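Local coordinates for protein nitrite oxidoreductase subunit C (Kuenenia stuttgartiensis, PDB 7B04) that is a heme-binding subunit of the anammox nitrite oxidoreductase complex and probably carries electrons through a heme b, at residues S152-D157 against E239-L244. Sequence-based numbering, arbitrary orientation.
Sequences SPRMGD and EGFGTL. With HEM (protoporphyrin IX containing Fe), chain B.
The ring of F241 meets the side chain of R154 at its edge, where R154 CB lies in the ring plane, 3.9 Å from F241 CD2. The two side chains run next to each other in the same direction, guanidinium and ring planes 28° apart, and heme methyl CMB approaches the ring obliquely. The extended arginine also passes the heme vinyl at CBB on its way to a salt bridge with E41 and a hydrogen bond to the backbone of K35. F241 has CG between its backbone N and carbonyl carbon (chi1 71°), which sets the ring beside the heme margin, while F241 CB packs at 3.3 Å on meso carbon CHB. With an alanine here, the aliphatic part of R154 and the CMB methyl would probably lose the ring they share, opening a gap along that margin. On the porphyrin face, M155 SD binds the heme iron at 2.1 Å, and K305 supplies the other axial ligand. F241 CB comes within 3.7 Å of M155 SD, and the M155 side chain bends at chi3 (71°), which brings its CE against L244 CB. The loops are tied by G240 N donating to M155 O at 2.7 Å, well off straight, with a CA-H...O contact from G240 CA to G156 O alongside. At the backbone angles of G156 and G240 a CB would jam against the preceding carbonyl O, so both call for glycine. G240 to T243 form a type II beta turn, and beyond it L244 N gives a 2.6 Å hydrogen bond to propionate oxygen O1A. L244 O in turn reaches R189 of subunit B, whose R209 and Y211 also hydrogen-bond to the heme. Two inter-strand loops thus build one wall of the Met/Lys-ligated heme b pocket in this ethylbenzene dehydrogenase-family domain: one loop ligates the iron, the other holds a propionate.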
# COMPACT_ATOMS: atom_id res chain seq x y z
N SER C 152 -28.84 32.58 -40.52
CA SER C 152 -28.96 31.15 -40.25
C SER C 152 -29.68 30.86 -38.94
O SER C 152 -29.38 31.49 -37.91
CB SER C 152 -27.57 30.51 -40.21
OG SER C 152 -27.64 29.15 -39.85
N PRO C 153 -30.63 29.93 -38.92
CA PRO C 153 -31.27 29.51 -37.67
C PRO C 153 -30.46 28.50 -36.87
O PRO C 153 -30.98 27.95 -35.89
CB PRO C 153 -32.58 28.88 -38.16
CG PRO C 153 -32.23 28.31 -39.49
CD PRO C 153 -31.22 29.26 -40.09
N ARG C 154 -29.23 28.21 -37.28
CA ARG C 154 -28.36 27.29 -36.54
C ARG C 154 -27.62 28.07 -35.45
O ARG C 154 -26.41 28.28 -35.50
CB ARG C 154 -27.39 26.60 -37.49
CG ARG C 154 -28.06 25.74 -38.55
CD ARG C 154 -27.03 25.04 -39.41
NE ARG C 154 -27.63 24.28 -40.50
CZ ARG C 154 -26.93 23.60 -41.40
NH1 ARG C 154 -25.60 23.58 -41.34
NH2 ARG C 154 -27.55 22.93 -42.37
N MET C 155 -28.39 28.49 -34.44
CA MET C 155 -27.88 29.29 -33.33
C MET C 155 -27.18 30.56 -33.82
O MET C 155 -26.16 30.97 -33.27
CB MET C 155 -26.94 28.48 -32.44
CG MET C 155 -27.58 27.30 -31.76
SD MET C 155 -26.32 26.31 -30.93
CE MET C 155 -25.88 27.38 -29.57
N GLY C 156 -27.74 31.19 -34.84
CA GLY C 156 -27.13 32.38 -35.39
C GLY C 156 -26.02 32.07 -36.39
O GLY C 156 -25.89 30.96 -36.89
N ASP C 157 -25.21 33.10 -36.66
CA ASP C 157 -24.04 32.94 -37.51
C ASP C 157 -23.07 34.09 -37.23
O ASP C 157 -23.36 34.99 -36.44
CB ASP C 157 -24.45 32.90 -38.99
CG ASP C 157 -23.38 32.31 -39.88
OD1 ASP C 157 -22.31 31.93 -39.35
OD2 ASP C 157 -23.61 32.21 -41.10
N GLU C 239 -23.10 33.31 -31.69
CA GLU C 239 -22.90 33.75 -33.07
C GLU C 239 -22.70 32.54 -33.97
O GLU C 239 -21.78 32.51 -34.79
CB GLU C 239 -21.70 34.70 -33.17
CG GLU C 239 -21.97 36.15 -32.79
CD GLU C 239 -20.73 37.02 -32.92
OE1 GLU C 239 -19.62 36.46 -32.99
OE2 GLU C 239 -20.86 38.26 -32.94
N GLY C 240 -23.56 31.54 -33.81
CA GLY C 240 -23.41 30.26 -34.48
C GLY C 240 -23.26 29.14 -33.47
O GLY C 240 -23.08 29.35 -32.27
N PHE C 241 -23.38 27.92 -34.00
CA PHE C 241 -23.20 26.74 -33.16
C PHE C 241 -21.72 26.47 -32.95
O PHE C 241 -20.90 26.72 -33.84
CB PHE C 241 -23.96 25.54 -33.74
CG PHE C 241 -23.39 24.94 -35.01
CD1 PHE C 241 -22.13 24.36 -35.06
CD2 PHE C 241 -24.17 24.92 -36.16
CE1 PHE C 241 -21.64 23.81 -36.23
CE2 PHE C 241 -23.68 24.36 -37.33
CZ PHE C 241 -22.42 23.81 -37.36
N GLY C 242 -21.38 26.02 -31.75
CA GLY C 242 -20.00 25.93 -31.35
C GLY C 242 -19.48 27.21 -30.75
O GLY C 242 -18.31 27.28 -30.35
N THR C 243 -20.34 28.22 -30.63
CA THR C 243 -19.97 29.56 -30.21
C THR C 243 -20.82 30.02 -29.02
O THR C 243 -20.66 31.16 -28.55
CB THR C 243 -20.11 30.46 -31.45
OG1 THR C 243 -19.07 30.13 -32.37
CG2 THR C 243 -19.99 31.92 -31.16
N LEU C 244 -21.64 29.13 -28.46
CA LEU C 244 -22.56 29.53 -27.40
C LEU C 244 -21.77 30.08 -26.22
O LEU C 244 -20.79 29.47 -25.78
CB LEU C 244 -23.41 28.34 -26.97
CG LEU C 244 -24.36 28.55 -25.80
CD1 LEU C 244 -25.58 29.31 -26.29
CD2 LEU C 244 -24.72 27.20 -25.24
CHA HEM B . -25.72 24.00 -28.03
CHB HEM B . -25.55 22.86 -32.77
CHC HEM B . -29.92 24.94 -33.25
CHD HEM B . -30.02 26.24 -28.54
C1A HEM B . -25.26 23.60 -29.27
C2A HEM B . -23.90 23.21 -29.59
C3A HEM B . -23.84 22.89 -30.89
C4A HEM B . -25.17 23.07 -31.46
CMA HEM B . -22.61 22.41 -31.68
CAA HEM B . -22.75 23.16 -28.55
CBA HEM B . -21.67 24.18 -28.88
CGA HEM B . -21.98 25.48 -28.18
O1A HEM B . -21.71 26.56 -28.77
O2A HEM B . -22.51 25.42 -27.04
C1B HEM B . -26.75 23.27 -33.32
C2B HEM B . -27.25 22.96 -34.64
C3B HEM B . -28.46 23.54 -34.78
C4B HEM B . -28.77 24.22 -33.54
CMB HEM B . -26.46 22.12 -35.67
CAB HEM B . -29.45 23.53 -35.98
CBB HEM B . -29.32 22.74 -37.06
C1C HEM B . -30.34 25.41 -32.02
C2C HEM B . -31.66 25.95 -31.73
C3C HEM B . -31.70 26.30 -30.44
C4C HEM B . -30.40 26.02 -29.85
CMC HEM B . -32.83 26.07 -32.73
CAC HEM B . -32.91 26.91 -29.70
CBC HEM B . -32.79 28.03 -28.98
C1D HEM B . -28.90 25.65 -27.97
C2D HEM B . -28.63 25.49 -26.55
C3D HEM B . -27.45 24.88 -26.42
C4D HEM B . -26.92 24.62 -27.74
CMD HEM B . -29.52 25.95 -25.38
CAD HEM B . -26.78 24.51 -25.07
CBD HEM B . -27.03 23.05 -24.72
CGD HEM B . -26.57 22.79 -23.31
O1D HEM B . -26.79 21.65 -22.81
O2D HEM B . -25.99 23.70 -22.68
NA HEM B . -25.99 23.50 -30.44
NB HEM B . -27.70 24.04 -32.68
NC HEM B . -29.59 25.47 -30.85
ND HEM B . -27.83 25.10 -28.67
FE HEM B . -27.56 24.64 -30.77